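Local coordinates for clavulanic acid biosynthesis oligopeptide binding protein 2 (Streptomyces clavuligerus, PDB 2WOL) that probably binds oligopeptides as a solute-binding protein of the clavulanic acid biosynthetic pathway, at residues A[466-471]-A[488-493]; A[350-355]-A[512-517]; A[306-311]-A[481-486]; A[180-185]-A[459-464]. All coordinates share one frame; numbering follows the deposited sequence. Where two conformers were deposited one is given.

Overall arrangement
Following the chain, segment 180-185 comes first and waits 273 residues for its partner 459-464, so contact 4 closes a long loop. Within that loop lie the first halves of contact 3 (306-311) and contact 2 (350-355), whose second halves come later; contact 4 therefore crosses both, and these two cross each other. Contact 1 opens at 466-471, just after contact 4 has closed, crosses contact 3 and is enclosed by contact 2. Helix 460-468 serves contacts 4 and 1, while the consecutive helices 488-499 and 503-520 serve contacts 1 and 2. Together the contacts tie these helices to strand 303-309, the loop after strand 346-347 and the turn leading into helix 183-186.

Contact 1 (A[466-471]-A[488-493]); sequences PLVDGR and PEVNAL
Asn491, in the first turn of helix 488-499, reaches across to Gly470 and Arg471. Its CB lies beneath one face of the Arg471 guanidinium, 3.7 Å from NE of Arg471 and displaced toward the rim of that group. Farther out, CG of Asn491 also sits 3.7 Å from the same NE, and the amide and guanidinium planes are stacked, only 7° apart. At the tip the two branches diverge. OD1 of Asn491 accepts the backbone N-H of Gly470 over 3.1 Å, an almost straight bond (163°) whose donor is tilted from the carbonyl plane, and a water joins this OD1 to the carbonyl oxygen of Val468. ND2 packs on the CD methylene of Arg471 but finds its polar partner in Asp486, just ahead of the helix.

Arg471 grips Asp469 side-on in a salt bridge that fixes the orientation of the guanidinium: NE of Arg471 bonds OD1 of Asp469 at 2.6 Å and NH2 of Arg471 bonds OD2 of Asp469 at 2.9 Å. Bends at chi2 and chi3 fold the arginine chain back toward this carboxylate. OD1 of Asp469 also receives the backbone N of Arg471, forming an Asx turn, and Asp495 gives the arginine a second acidic partner. Deeper in, CG2 of Val468 meets CG1 of Val490 at 4.2 Å. Both valines also lean on helix 503-520, through Val517 and Val513 respectively, so helix 460-468 and the first turn of helix 488-499 both pack on that third helix, while Pro466 and Leu467 rest on Trp453 of strand 448-453.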
loop_
_atom_site.group_PDB
_atom_site.type_symbol
_atom_site.label_atom_id
_atom_site.label_comp_id
_atom_site.label_asym_id
_atom_site.label_seq_id
_atom_site.Cartn_x
_atom_site.Cartn_y
_atom_site.Cartn_z
ATOM N N PRO A 466 9.459 -1.674 7.019
ATOM C CA PRO A 466 9.657 -0.226 6.868
ATOM C C PRO A 466 9.369 0.574 8.141
ATOM O O PRO A 466 9.889 1.676 8.305
ATOM C CB PRO A 466 8.661 0.146 5.763
ATOM C CG PRO A 466 8.473 -1.125 4.995
ATOM C CD PRO A 466 8.448 -2.171 6.069
ATOM N N LEU A 467 8.561 0.004 9.031
ATOM C CA LEU A 467 8.172 0.673 10.269
ATOM C C LEU A 467 9.171 0.511 11.410
ATOM O O LEU A 467 9.239 1.380 12.281
ATOM C CB LEU A 467 6.804 0.173 10.744
ATOM C CG LEU A 467 5.579 0.397 9.857
ATOM C CD1 LEU A 467 4.339 -0.122 10.576
ATOM C CD2 LEU A 467 5.405 1.876 9.478
ATOM N N VAL A 468 9.924 -0.592 11.422
ATOM C CA VAL A 468 10.714 -0.948 12.615
ATOM C C VAL A 468 12.146 -1.426 12.365
ATOM O O VAL A 468 12.939 -1.520 13.309
ATOM C CB VAL A 468 9.990 -2.016 13.491
ATOM C CG1 VAL A 468 8.592 -1.532 13.904
ATOM C CG2 VAL A 468 9.923 -3.376 12.785
ATOM N N ASP A 469 12.468 -1.752 11.114
ATOM C CA ASP A 469 13.784 -2.293 10.774
ATOM C C ASP A 469 14.806 -1.160 10.755
ATOM O O ASP A 469 14.636 -0.178 10.038
ATOM C CB ASP A 469 13.715 -3.022 9.422
ATOM C CG ASP A 469 14.991 -3.774 9.078
ATOM O OD1 ASP A 469 16.099 -3.222 9.254
ATOM O OD2 ASP A 469 14.870 -4.918 8.598
ATOM N N GLY A 470 15.861 -1.309 11.554
ATOM C CA GLY A 470 16.910 -0.294 11.676
ATOM C C GLY A 470 17.596 0.057 10.369
ATOM O O GLY A 470 18.034 1.193 10.176
ATOM N N ARG A 471 17.689 -0.924 9.473
ATOM C CA ARG A 471 18.295 -0.729 8.156
ATOM C C ARG A 471 17.386 0.074 7.217
ATOM O O ARG A 471 17.817 0.488 6.139
ATOM C CB ARG A 471 18.643 -2.084 7.521
ATOM C CG ARG A 471 19.842 -2.821 8.136
ATOM C CD ARG A 471 19.492 -3.654 9.380
ATOM N NE ARG A 471 18.338 -4.538 9.189
ATOM C CZ ARG A 471 18.404 -5.833 8.884
ATOM N NH1 ARG A 471 19.576 -6.443 8.725
ATOM N NH2 ARG A 471 17.285 -6.529 8.743
ATOM N N PRO A 488 19.109 -4.612 17.243
ATOM C CA PRO A 488 19.803 -5.722 16.583
ATOM C C PRO A 488 19.005 -7.025 16.615
ATOM O O PRO A 488 19.046 -7.790 15.653
ATOM C CB PRO A 488 21.091 -5.872 17.403
ATOM C CG PRO A 488 21.322 -4.541 17.993
ATOM C CD PRO A 488 19.970 -3.945 18.240
ATOM N N GLU A 489 18.284 -7.268 17.709
ATOM C CA GLU A 489 17.498 -8.491 17.856
ATOM C C GLU A 489 16.282 -8.503 16.924
ATOM O O GLU A 489 15.959 -9.535 16.337
ATOM C CB GLU A 489 17.094 -8.708 19.317
ATOM C CG GLU A 489 18.275 -9.030 20.239
ATOM C CD GLU A 489 17.850 -9.365 21.659
ATOM O OE1 GLU A 489 17.435 -8.443 22.396
ATOM O OE2 GLU A 489 17.941 -10.552 22.044
ATOM N N VAL A 490 15.627 -7.351 16.782
ATOM C CA VAL A 490 14.540 -7.193 15.808
ATOM C C VAL A 490 15.073 -7.387 14.386
ATOM O O VAL A 490 14.507 -8.154 13.606
ATOM C CB VAL A 490 13.822 -5.819 15.942
ATOM C CG1 VAL A 490 12.927 -5.541 14.729
ATOM C CG2 VAL A 490 13.003 -5.768 17.222
ATOM N N ASN A 491 16.172 -6.707 14.063
ATOM C CA ASN A 491 16.788 -6.830 12.740
ATOM C C ASN A 491 17.174 -8.274 12.403
ATOM O O ASN A 491 16.917 -8.751 11.290
ATOM C CB ASN A 491 18.005 -5.905 12.613
ATOM C CG ASN A 491 17.660 -4.434 12.807
ATOM O OD1 ASN A 491 16.493 -4.041 12.783
ATOM N ND2 ASN A 491 18.686 -3.611 13.001
ATOM N N ALA A 492 17.768 -8.966 13.378
ATOM C CA ALA A 492 18.175 -10.360 13.208
ATOM C C ALA A 492 16.980 -11.277 12.963
ATOM O O ALA A 492 17.038 -12.149 12.095
ATOM C CB ALA A 492 18.981 -10.837 14.409
ATOM N N LEU A 493 15.901 -11.077 13.721
ATOM C CA LEU A 493 14.678 -11.854 13.526
ATOM C C LEU A 493 14.099 -11.644 12.130
ATOM O O LEU A 493 13.693 -12.604 11.473
ATOM C CB LEU A 493 13.630 -11.524 14.593
ATOM C CG LEU A 493 13.815 -12.106 15.999
ATOM C CD1 LEU A 493 12.830 -11.470 16.958
ATOM C CD2 LEU A 493 13.658 -13.624 16.015
HETATM O O HOH W 1 14.952 -2.649 14.727
#

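Contact 2 (A[350-355]-A[512-517]); sequences ALFPPT and AVERRV
The carboxylate of Glu514 and the ring of Phe352 meet obliquely, their planes 47° apart, with CD1 of Phe352 lying 3.5 Å from OE1 of Glu514. Two backbone N-H groups approach the other oxygen from opposite faces of the carboxylate plane. N of Leu351 donates to OE2 of Glu514 at 2.8 Å in a bent bond, on the anti side and well out of the plane. N of Phe352 bonds the same OE2 of Glu514 at 2.9 Å, nearly in line with its C-O bond and with a straight N-H...O path (166°). CB of Ala350 adds an apolar neighbour 3.5 Å from OE2 of Glu514.

The glutamate arrives from helix 503-520 with CG anti to its backbone N (chi1 -173°) and the chain extended beyond, which carries the carboxylate away from the helix to the loop backbone. CB of Glu514 packs at 3.7 Å against CE1 of Phe352, the two side chains running past one another in opposite directions. One turn later in the helix, CG1 of Val517 touches CD1 of Leu351 at 3.8 Å. Glu460 of helix 460-468 lies over the ring face turned away from Glu514, and Leu464 packs near CZ on the glutamate's side, while Leu351 continues onto Leu523 and Pro525 of strand 523-534.

All five touching residues are buried. Two peptide N-H groups satisfy OE2, and Gln360 donates to OE1; with neutral donors on both oxygens, the glutamate is probably ionised. The buried carboxylate thus joins helix 503-520 to successive N-H groups of an irregular loop.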
loop_
_atom_site.group_PDB
_atom_site.type_symbol
_atom_site.label_atom_id
_atom_site.label_comp_id
_atom_site.label_asym_id
_atom_site.label_seq_id
_atom_site.Cartn_x
_atom_site.Cartn_y
_atom_site.Cartn_z
ATOM N N ALA A 350 -2.620 -4.229 18.289
ATOM C CA ALA A 350 -1.372 -4.657 17.662
ATOM C C ALA A 350 -1.251 -4.101 16.238
ATOM O O ALA A 350 -2.091 -3.315 15.797
ATOM C CB ALA A 350 -1.257 -6.176 17.681
ATOM N N LEU A 351 -0.206 -4.520 15.529
ATOM C CA LEU A 351 0.185 -3.871 14.279
ATOM C C LEU A 351 -0.311 -4.567 13.008
ATOM O O LEU A 351 -0.913 -3.924 12.149
ATOM C CB LEU A 351 1.706 -3.675 14.232
ATOM C CG LEU A 351 2.335 -2.989 15.456
ATOM C CD1 LEU A 351 3.846 -3.109 15.431
ATOM C CD2 LEU A 351 1.927 -1.525 15.555
ATOM N N PHE A 352 -0.060 -5.872 12.893
ATOM C CA PHE A 352 -0.416 -6.622 11.680
ATOM C C PHE A 352 -1.911 -6.584 11.379
ATOM O O PHE A 352 -2.729 -6.801 12.277
ATOM C CB PHE A 352 -0.014 -8.097 11.799
ATOM C CG PHE A 352 1.471 -8.350 11.764
ATOM C CD1 PHE A 352 2.060 -9.177 12.717
ATOM C CD2 PHE A 352 2.277 -7.790 10.771
ATOM C CE1 PHE A 352 3.430 -9.436 12.693
ATOM C CE2 PHE A 352 3.649 -8.047 10.743
ATOM C CZ PHE A 352 4.219 -8.869 11.708
ATOM N N PRO A 353 -2.275 -6.315 10.111
ATOM C CA PRO A 353 -3.654 -6.542 9.669
ATOM C C PRO A 353 -3.986 -8.039 9.688
ATOM O O PRO A 353 -3.080 -8.865 9.546
ATOM C CB PRO A 353 -3.654 -6.023 8.224
ATOM C CG PRO A 353 -2.438 -5.178 8.103
ATOM C CD PRO A 353 -1.433 -5.774 9.033
ATOM N N PRO A 354 -5.274 -8.394 9.867
ATOM C CA PRO A 354 -5.689 -9.804 9.884
ATOM C C PRO A 354 -5.501 -10.575 8.569
ATOM O O PRO A 354 -5.711 -11.793 8.543
ATOM C CB PRO A 354 -7.173 -9.733 10.264
ATOM C CG PRO A 354 -7.600 -8.368 9.888
ATOM C CD PRO A 354 -6.412 -7.486 10.110
ATOM N N THR A 355 -5.110 -9.887 7.497
ATOM C CA THR A 355 -4.815 -10.543 6.217
ATOM C C THR A 355 -3.503 -11.314 6.267
ATOM O O THR A 355 -3.276 -12.223 5.464
ATOM C CB THR A 355 -4.724 -9.537 5.047
ATOM O OG1 THR A 355 -3.957 -8.393 5.447
ATOM C CG2 THR A 355 -6.109 -9.100 4.592
ATOM N N ALA A 512 7.162 -12.940 17.026
ATOM C CA ALA A 512 8.200 -12.522 17.963
ATOM C C ALA A 512 8.678 -11.096 17.667
ATOM O O ALA A 512 8.896 -10.310 18.591
ATOM C CB ALA A 512 9.374 -13.496 17.948
ATOM N N VAL A 513 8.837 -10.765 16.386
ATOM C CA VAL A 513 9.185 -9.395 15.996
ATOM C C VAL A 513 8.146 -8.400 16.508
ATOM O O VAL A 513 8.494 -7.413 17.153
ATOM C CB VAL A 513 9.338 -9.231 14.463
ATOM C CG1 VAL A 513 9.590 -7.770 14.093
ATOM C CG2 VAL A 513 10.467 -10.108 13.940
ATOM N N GLU A 514 6.871 -8.671 16.226
ATOM C CA GLU A 514 5.799 -7.759 16.614
ATOM C C GLU A 514 5.736 -7.587 18.127
ATOM O O GLU A 514 5.574 -6.464 18.626
ATOM C CB GLU A 514 4.447 -8.231 16.087
ATOM C CG GLU A 514 3.345 -7.206 16.330
ATOM C CD GLU A 514 1.977 -7.674 15.886
ATOM O OE1 GLU A 514 1.627 -8.847 16.138
ATOM O OE2 GLU A 514 1.251 -6.853 15.294
ATOM N N ARG A 515 5.875 -8.698 18.850
ATOM C CA ARG A 515 5.894 -8.656 20.306
ATOM C C ARG A 515 7.026 -7.766 20.816
ATOM O O ARG A 515 6.806 -6.917 21.678
ATOM C CB ARG A 515 6.004 -10.069 20.893
ATOM C CG ARG A 515 6.056 -10.086 22.414
ATOM C CD ARG A 515 5.911 -11.493 22.977
ATOM N NE ARG A 515 4.559 -12.021 22.796
ATOM C CZ ARG A 515 3.561 -11.858 23.663
ATOM N NH1 ARG A 515 3.748 -11.174 24.786
ATOM N NH2 ARG A 515 2.370 -12.381 23.400
ATOM N N ARG A 516 8.231 -7.949 20.280
ATOM C CA ARG A 516 9.372 -7.148 20.725
ATOM C C ARG A 516 9.149 -5.669 20.426
ATOM O O ARG A 516 9.475 -4.819 21.248
ATOM C CB ARG A 516 10.664 -7.628 20.064
ATOM C CG ARG A 516 11.208 -8.915 20.644
ATOM C CD ARG A 516 12.386 -9.416 19.838
ATOM N NE ARG A 516 12.997 -10.599 20.440
ATOM C CZ ARG A 516 14.019 -10.570 21.290
ATOM N NH1 ARG A 516 14.558 -9.412 21.652
ATOM N NH2 ARG A 516 14.502 -11.702 21.784
ATOM N N VAL A 517 8.579 -5.371 19.258
ATOM C CA VAL A 517 8.264 -3.988 18.899
ATOM C C VAL A 517 7.294 -3.369 19.907
ATOM O O VAL A 517 7.489 -2.239 20.342
ATOM C CB VAL A 517 7.703 -3.868 17.461
ATOM C CG1 VAL A 517 7.198 -2.452 17.187
ATOM C CG2 VAL A 517 8.767 -4.251 16.450
#

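Contact 3 (A[306-311]-A[481-486])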
loop_
_atom_site.group_PDB
_atom_site.type_symbol
_atom_site.label_atom_id
_atom_site.label_comp_id
_atom_site.label_asym_id
_atom_site.label_seq_id
_atom_site.Cartn_x
_atom_site.Cartn_y
_atom_site.Cartn_z
ATOM N N PHE A 306 -1.746 4.904 13.410
ATOM C CA PHE A 306 -0.988 4.776 14.649
ATOM C C PHE A 306 -0.311 6.070 15.074
ATOM O O PHE A 306 -0.254 7.037 14.316
ATOM C CB PHE A 306 0.034 3.621 14.563
ATOM C CG PHE A 306 1.136 3.830 13.550
ATOM C CD1 PHE A 306 2.376 4.324 13.948
ATOM C CD2 PHE A 306 0.945 3.497 12.211
ATOM C CE1 PHE A 306 3.405 4.498 13.026
ATOM C CE2 PHE A 306 1.969 3.667 11.281
ATOM C CZ PHE A 306 3.202 4.174 11.691
ATOM N N VAL A 307 0.177 6.075 16.311
ATOM C CA VAL A 307 1.004 7.156 16.824
ATOM C C VAL A 307 2.395 6.588 17.098
ATOM O O VAL A 307 2.536 5.548 17.755
ATOM C CB VAL A 307 0.402 7.777 18.112
ATOM C CG1 VAL A 307 1.359 8.802 18.727
ATOM C CG2 VAL A 307 -0.953 8.417 17.816
ATOM N N ALA A 308 3.412 7.261 16.571
ATOM C CA ALA A 308 4.796 6.872 16.804
ATOM C C ALA A 308 5.415 7.760 17.868
ATOM O O ALA A 308 5.151 8.957 17.908
ATOM C CB ALA A 308 5.594 6.962 15.510
ATOM N N MET A 309 6.229 7.158 18.731
ATOM C CA MET A 309 6.993 7.895 19.733
ATOM C C MET A 309 8.491 7.764 19.470
ATOM O O MET A 309 8.985 6.677 19.165
ATOM C CB MET A 309 6.629 7.433 21.140
ATOM C CG MET A 309 5.314 8.022 21.621
ATOM S SD MET A 309 4.765 7.364 23.200
ATOM C CE MET A 309 3.995 5.827 22.698
ATOM N N GLN A 310 9.196 8.888 19.587
ATOM C CA GLN A 310 10.572 9.018 19.111
ATOM C C GLN A 310 11.577 9.071 20.262
ATOM O O GLN A 310 11.678 10.096 20.929
ATOM C CB GLN A 310 10.702 10.287 18.259
ATOM C CG GLN A 310 10.118 10.200 16.847
ATOM C CD GLN A 310 8.674 9.746 16.824
ATOM O OE1 GLN A 310 8.389 8.599 16.491
ATOM N NE2 GLN A 310 7.760 10.633 17.207
ATOM N N PRO A 311 12.314 7.965 20.503
ATOM C CA PRO A 311 13.335 7.967 21.561
ATOM C C PRO A 311 14.398 9.067 21.443
ATOM O O PRO A 311 15.004 9.436 22.454
ATOM C CB PRO A 311 13.973 6.581 21.428
ATOM C CG PRO A 311 12.865 5.738 20.889
ATOM C CD PRO A 311 12.215 6.637 19.870
ATOM N N ASN A 481 10.247 4.457 9.441
ATOM C CA ASN A 481 10.660 4.026 10.765
ATOM C C ASN A 481 10.789 5.281 11.621
ATOM O O ASN A 481 11.890 5.786 11.870
ATOM C CB ASN A 481 11.973 3.236 10.691
ATOM C CG ASN A 481 12.386 2.644 12.033
ATOM O OD1 ASN A 481 11.912 3.066 13.088
ATOM N ND2 ASN A 481 13.284 1.659 11.992
ATOM N N LEU A 482 9.643 5.785 12.068
ATOM C CA LEU A 482 9.590 7.091 12.724
ATOM C C LEU A 482 10.320 7.139 14.069
ATOM O O LEU A 482 11.024 8.113 14.346
ATOM C CB LEU A 482 8.144 7.601 12.837
ATOM C CG LEU A 482 7.360 7.745 11.525
ATOM C CD1 LEU A 482 5.956 8.277 11.783
ATOM C CD2 LEU A 482 8.092 8.611 10.499
ATOM N N PRO A 483 10.170 6.094 14.906
ATOM C CA PRO A 483 10.974 6.051 16.130
ATOM C C PRO A 483 12.464 5.830 15.877
ATOM O O PRO A 483 13.264 5.925 16.811
ATOM C CB PRO A 483 10.409 4.836 16.878
ATOM C CG PRO A 483 9.059 4.595 16.268
ATOM C CD PRO A 483 9.244 4.948 14.831
ATOM N N GLU A 484 12.827 5.518 14.633
ATOM C CA GLU A 484 14.201 5.129 14.283
ATOM C C GLU A 484 14.685 3.978 15.170
ATOM O O GLU A 484 15.803 3.993 15.698
ATOM C CB GLU A 484 15.150 6.338 14.326
ATOM C CG GLU A 484 14.756 7.432 13.338
ATOM C CD GLU A 484 15.545 8.721 13.492
ATOM O OE1 GLU A 484 16.723 8.668 13.915
ATOM O OE2 GLU A 484 14.978 9.791 13.174
ATOM N N LEU A 485 13.811 2.991 15.346
ATOM C CA LEU A 485 14.151 1.786 16.079
ATOM C C LEU A 485 15.254 1.055 15.335
ATOM O O LEU A 485 15.147 0.809 14.134
ATOM C CB LEU A 485 12.924 0.882 16.241
ATOM C CG LEU A 485 13.075 -0.293 17.215
ATOM C CD1 LEU A 485 13.170 0.204 18.649
ATOM C CD2 LEU A 485 11.924 -1.282 17.070
ATOM N N ASP A 486 16.319 0.731 16.061
ATOM C CA ASP A 486 17.435 -0.021 15.506
ATOM C C ASP A 486 17.884 -1.059 16.529
ATOM O O ASP A 486 18.991 -0.989 17.074
ATOM C CB ASP A 486 18.573 0.932 15.121
ATOM C CG ASP A 486 19.629 0.275 14.248
ATOM O OD1 ASP A 486 19.423 -0.868 13.776
ATOM O OD2 ASP A 486 20.679 0.919 14.031
#
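Just beyond the end of strand 303-309, Gln310 comes within 4.2 Å of Pro483, CA to CA, where the chain meets a type I turn running from Asn481 to Glu484; no hydrogen bond joins the two segments. CB of Ala308 instead packs on CB of Leu482 at 3.7 Å and lies near CD of Pro483. The proline ring packs on the next carbonyl, with CB of Pro483 only 3.3 Å from O of Met309, a buried oxygen that has no polar partner in the model. Gln310 bends at chi2 (54°) so that its amide lies beside the Leu482-Pro483 peptide, OE1 of Gln310 standing 3.4 Å from C of Leu482. The carbonyl of Leu446 is the main partner of its NE2; that of Ala308 is met less favourably, from above its plane. At the outer end, CD of Pro311 approaches O of Pro483 to 3.3 Å.

Within the loop, the amide of Asn481 accepts from N of Leu485 and donates to O of Leu485. Strand 303-309 runs between strands 448-453 and 523-534, and the turn packs against its end: Leu482 reaches Thr451 on one neighbour, Pro483 reaches Leu523 on the other.

Contact 4 (A[180-185]-A[459-464]); sequences FSDFDH and TEYGFL
Hydrogen bonds gather on OD2 of Asp182, which accepts the hydroxyl of Thr459 with OG1 of Thr459 2.7 Å away, approaching from above the carboxylate plane. The same hydroxyl accepts N-H of Gly462, OG1 of Thr459 lying 3.1 Å from N of Gly462 in a straight bond (168°). A water donates to OD2 of Asp182 and accepts from N of Tyr461, so the acid is linked twice to the start of helix 460-468, whose positive end would probably favour its negative charge. Ser181 donates to the other oxygen, OD1.

Aromatic contact is T-shaped. The edge of Phe180 points at the face of Tyr461, with planes at 83° and CE1 of Phe180 3.7 Å from CE2 of Tyr461. Tyr461 stretches its ring there with CG anti to the backbone N (chi1 -176°). Both rings of the pair continue onto Leu498 of helix 488-499.

A CH-pi contact completes the set: the methyl CG2 of Thr459 lies over one face of the His185 ring, 3.2 Å from NE2 of His185, while ND1 is bonded to Tyr70.

Thr459 is a true N-cap, and Asp182, at the N-cap position of helix 183-186, spends its carboxylate across the contact instead. An N-capped helix start is thus bonded to the turn before a second helix, joining helix 460-468 to a region packed on strand 98-102.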
loop_
_atom_site.group_PDB
_atom_site.type_symbol
_atom_site.label_atom_id
_atom_site.label_comp_id
_atom_site.label_asym_id
_atom_site.label_seq_id
_atom_site.Cartn_x
_atom_site.Cartn_y
_atom_site.Cartn_z
ATOM N N PHE A 180 15.678 -13.298 0.261
ATOM C CA PHE A 180 14.462 -12.493 0.273
ATOM C C PHE A 180 13.243 -13.340 -0.076
ATOM O O PHE A 180 12.953 -13.584 -1.249
ATOM C CB PHE A 180 14.582 -11.278 -0.659
ATOM C CG PHE A 180 13.525 -10.238 -0.417
ATOM C CD1 PHE A 180 13.635 -9.366 0.660
ATOM C CD2 PHE A 180 12.412 -10.144 -1.245
ATOM C CE1 PHE A 180 12.659 -8.415 0.911
ATOM C CE2 PHE A 180 11.432 -9.193 -1.004
ATOM C CZ PHE A 180 11.555 -8.328 0.079
ATOM N N SER A 181 12.526 -13.762 0.964
ATOM C CA SER A 181 11.390 -14.675 0.837
ATOM C C SER A 181 10.280 -14.149 -0.080
ATOM O O SER A 181 9.565 -14.930 -0.706
ATOM C CB SER A 181 10.805 -14.995 2.221
ATOM O OG SER A 181 10.395 -13.815 2.895
ATOM N N ASP A 182 10.156 -12.826 -0.162
ATOM C CA ASP A 182 9.000 -12.194 -0.806
ATOM C C ASP A 182 9.242 -11.708 -2.240
ATOM O O ASP A 182 8.537 -10.818 -2.723
ATOM C CB ASP A 182 8.480 -11.043 0.071
ATOM C CG ASP A 182 8.014 -11.510 1.446
ATOM O OD1 ASP A 182 7.887 -12.737 1.672
ATOM O OD2 ASP A 182 7.771 -10.637 2.302
ATOM N N PHE A 183 10.212 -12.302 -2.934
ATOM C CA PHE A 183 10.602 -11.770 -4.244
ATOM C C PHE A 183 9.501 -11.801 -5.319
ATOM O O PHE A 183 9.424 -10.894 -6.154
ATOM C CB PHE A 183 11.893 -12.416 -4.751
ATOM C CG PHE A 183 12.607 -11.602 -5.794
ATOM C CD1 PHE A 183 13.321 -10.457 -5.435
ATOM C CD2 PHE A 183 12.561 -11.971 -7.133
ATOM C CE1 PHE A 183 13.972 -9.695 -6.389
ATOM C CE2 PHE A 183 13.224 -11.217 -8.099
ATOM C CZ PHE A 183 13.928 -10.081 -7.726
ATOM N N ASP A 184 8.642 -12.824 -5.299
ATOM C CA ASP A 184 7.520 -12.879 -6.247
ATOM C C ASP A 184 6.648 -11.617 -6.148
ATOM O O ASP A 184 6.060 -11.173 -7.137
ATOM C CB ASP A 184 6.634 -14.107 -5.999
ATOM C CG ASP A 184 7.113 -15.363 -6.730
ATOM O OD1 ASP A 184 7.996 -15.290 -7.621
ATOM O OD2 ASP A 184 6.566 -16.441 -6.415
ATOM N N HIS A 185 6.555 -11.060 -4.942
ATOM C CA HIS A 185 5.793 -9.831 -4.715
ATOM C C HIS A 185 6.420 -8.646 -5.425
ATOM O O HIS A 185 5.717 -7.833 -6.028
ATOM C CB HIS A 185 5.660 -9.535 -3.223
ATOM C CG HIS A 185 4.757 -10.484 -2.507
ATOM N ND1 HIS A 185 3.404 -10.261 -2.372
ATOM C CD2 HIS A 185 5.009 -11.667 -1.900
ATOM C CE1 HIS A 185 2.861 -11.262 -1.702
ATOM N NE2 HIS A 185 3.813 -12.128 -1.403
ATOM N N THR A 459 2.685 -8.674 2.711
ATOM C CA THR A 459 3.413 -9.631 3.537
ATOM C C THR A 459 3.839 -8.951 4.824
ATOM O O THR A 459 3.806 -7.717 4.934
ATOM C CB THR A 459 4.695 -10.166 2.849
ATOM O OG1 THR A 459 5.624 -9.092 2.667
ATOM C CG2 THR A 459 4.381 -10.817 1.506
ATOM N N GLU A 460 4.259 -9.760 5.793
ATOM C CA GLU A 460 4.764 -9.237 7.057
ATOM C C GLU A 460 5.989 -8.341 6.863
ATOM O O GLU A 460 6.107 -7.302 7.520
ATOM C CB GLU A 460 5.078 -10.370 8.033
ATOM C CG GLU A 460 3.853 -11.067 8.604
ATOM C CD GLU A 460 3.358 -12.216 7.743
ATOM O OE1 GLU A 460 3.717 -12.286 6.549
ATOM O OE2 GLU A 460 2.601 -13.057 8.265
ATOM N N TYR A 461 6.887 -8.730 5.955
ATOM C CA TYR A 461 8.035 -7.884 5.651
ATOM C C TYR A 461 7.585 -6.542 5.086
ATOM O O TYR A 461 8.001 -5.491 5.569
ATOM C CB TYR A 461 9.031 -8.544 4.685
ATOM C CG TYR A 461 10.239 -7.659 4.484
ATOM C CD1 TYR A 461 11.335 -7.750 5.339
ATOM C CD2 TYR A 461 10.264 -6.689 3.477
ATOM C CE1 TYR A 461 12.439 -6.915 5.188
ATOM C CE2 TYR A 461 11.360 -5.851 3.316
ATOM C CZ TYR A 461 12.444 -5.970 4.174
ATOM O OH TYR A 461 13.525 -5.136 4.016
ATOM N N GLY A 462 6.738 -6.589 4.060
ATOM C CA GLY A 462 6.223 -5.375 3.438
ATOM C C GLY A 462 5.539 -4.463 4.439
ATOM O O GLY A 462 5.694 -3.244 4.387
ATOM N N PHE A 463 4.784 -5.058 5.360
ATOM C CA PHE A 463 4.049 -4.268 6.333
ATOM C C PHE A 463 4.917 -3.706 7.458
ATOM O O PHE A 463 4.836 -2.514 7.781
ATOM C CB PHE A 463 2.875 -5.057 6.926
ATOM C CG PHE A 463 2.021 -4.231 7.843
ATOM C CD1 PHE A 463 0.996 -3.446 7.326
ATOM C CD2 PHE A 463 2.274 -4.198 9.209
ATOM C CE1 PHE A 463 0.227 -2.645 8.157
ATOM C CE2 PHE A 463 1.504 -3.404 10.054
ATOM C CZ PHE A 463 0.481 -2.632 9.530
ATOM N N LEU A 464 5.733 -4.562 8.063
ATOM C CA LEU A 464 6.396 -4.201 9.314
ATOM C C LEU A 464 7.830 -3.688 9.183
ATOM O O LEU A 464 8.230 -2.795 9.930
ATOM C CB LEU A 464 6.318 -5.351 10.329
ATOM C CG LEU A 464 6.636 -5.014 11.794
ATOM C CD1 LEU A 464 5.835 -3.808 12.283
ATOM C CD2 LEU A 464 6.403 -6.214 12.700
HETATM O O HOH W 2 7.334 -11.436 4.823
#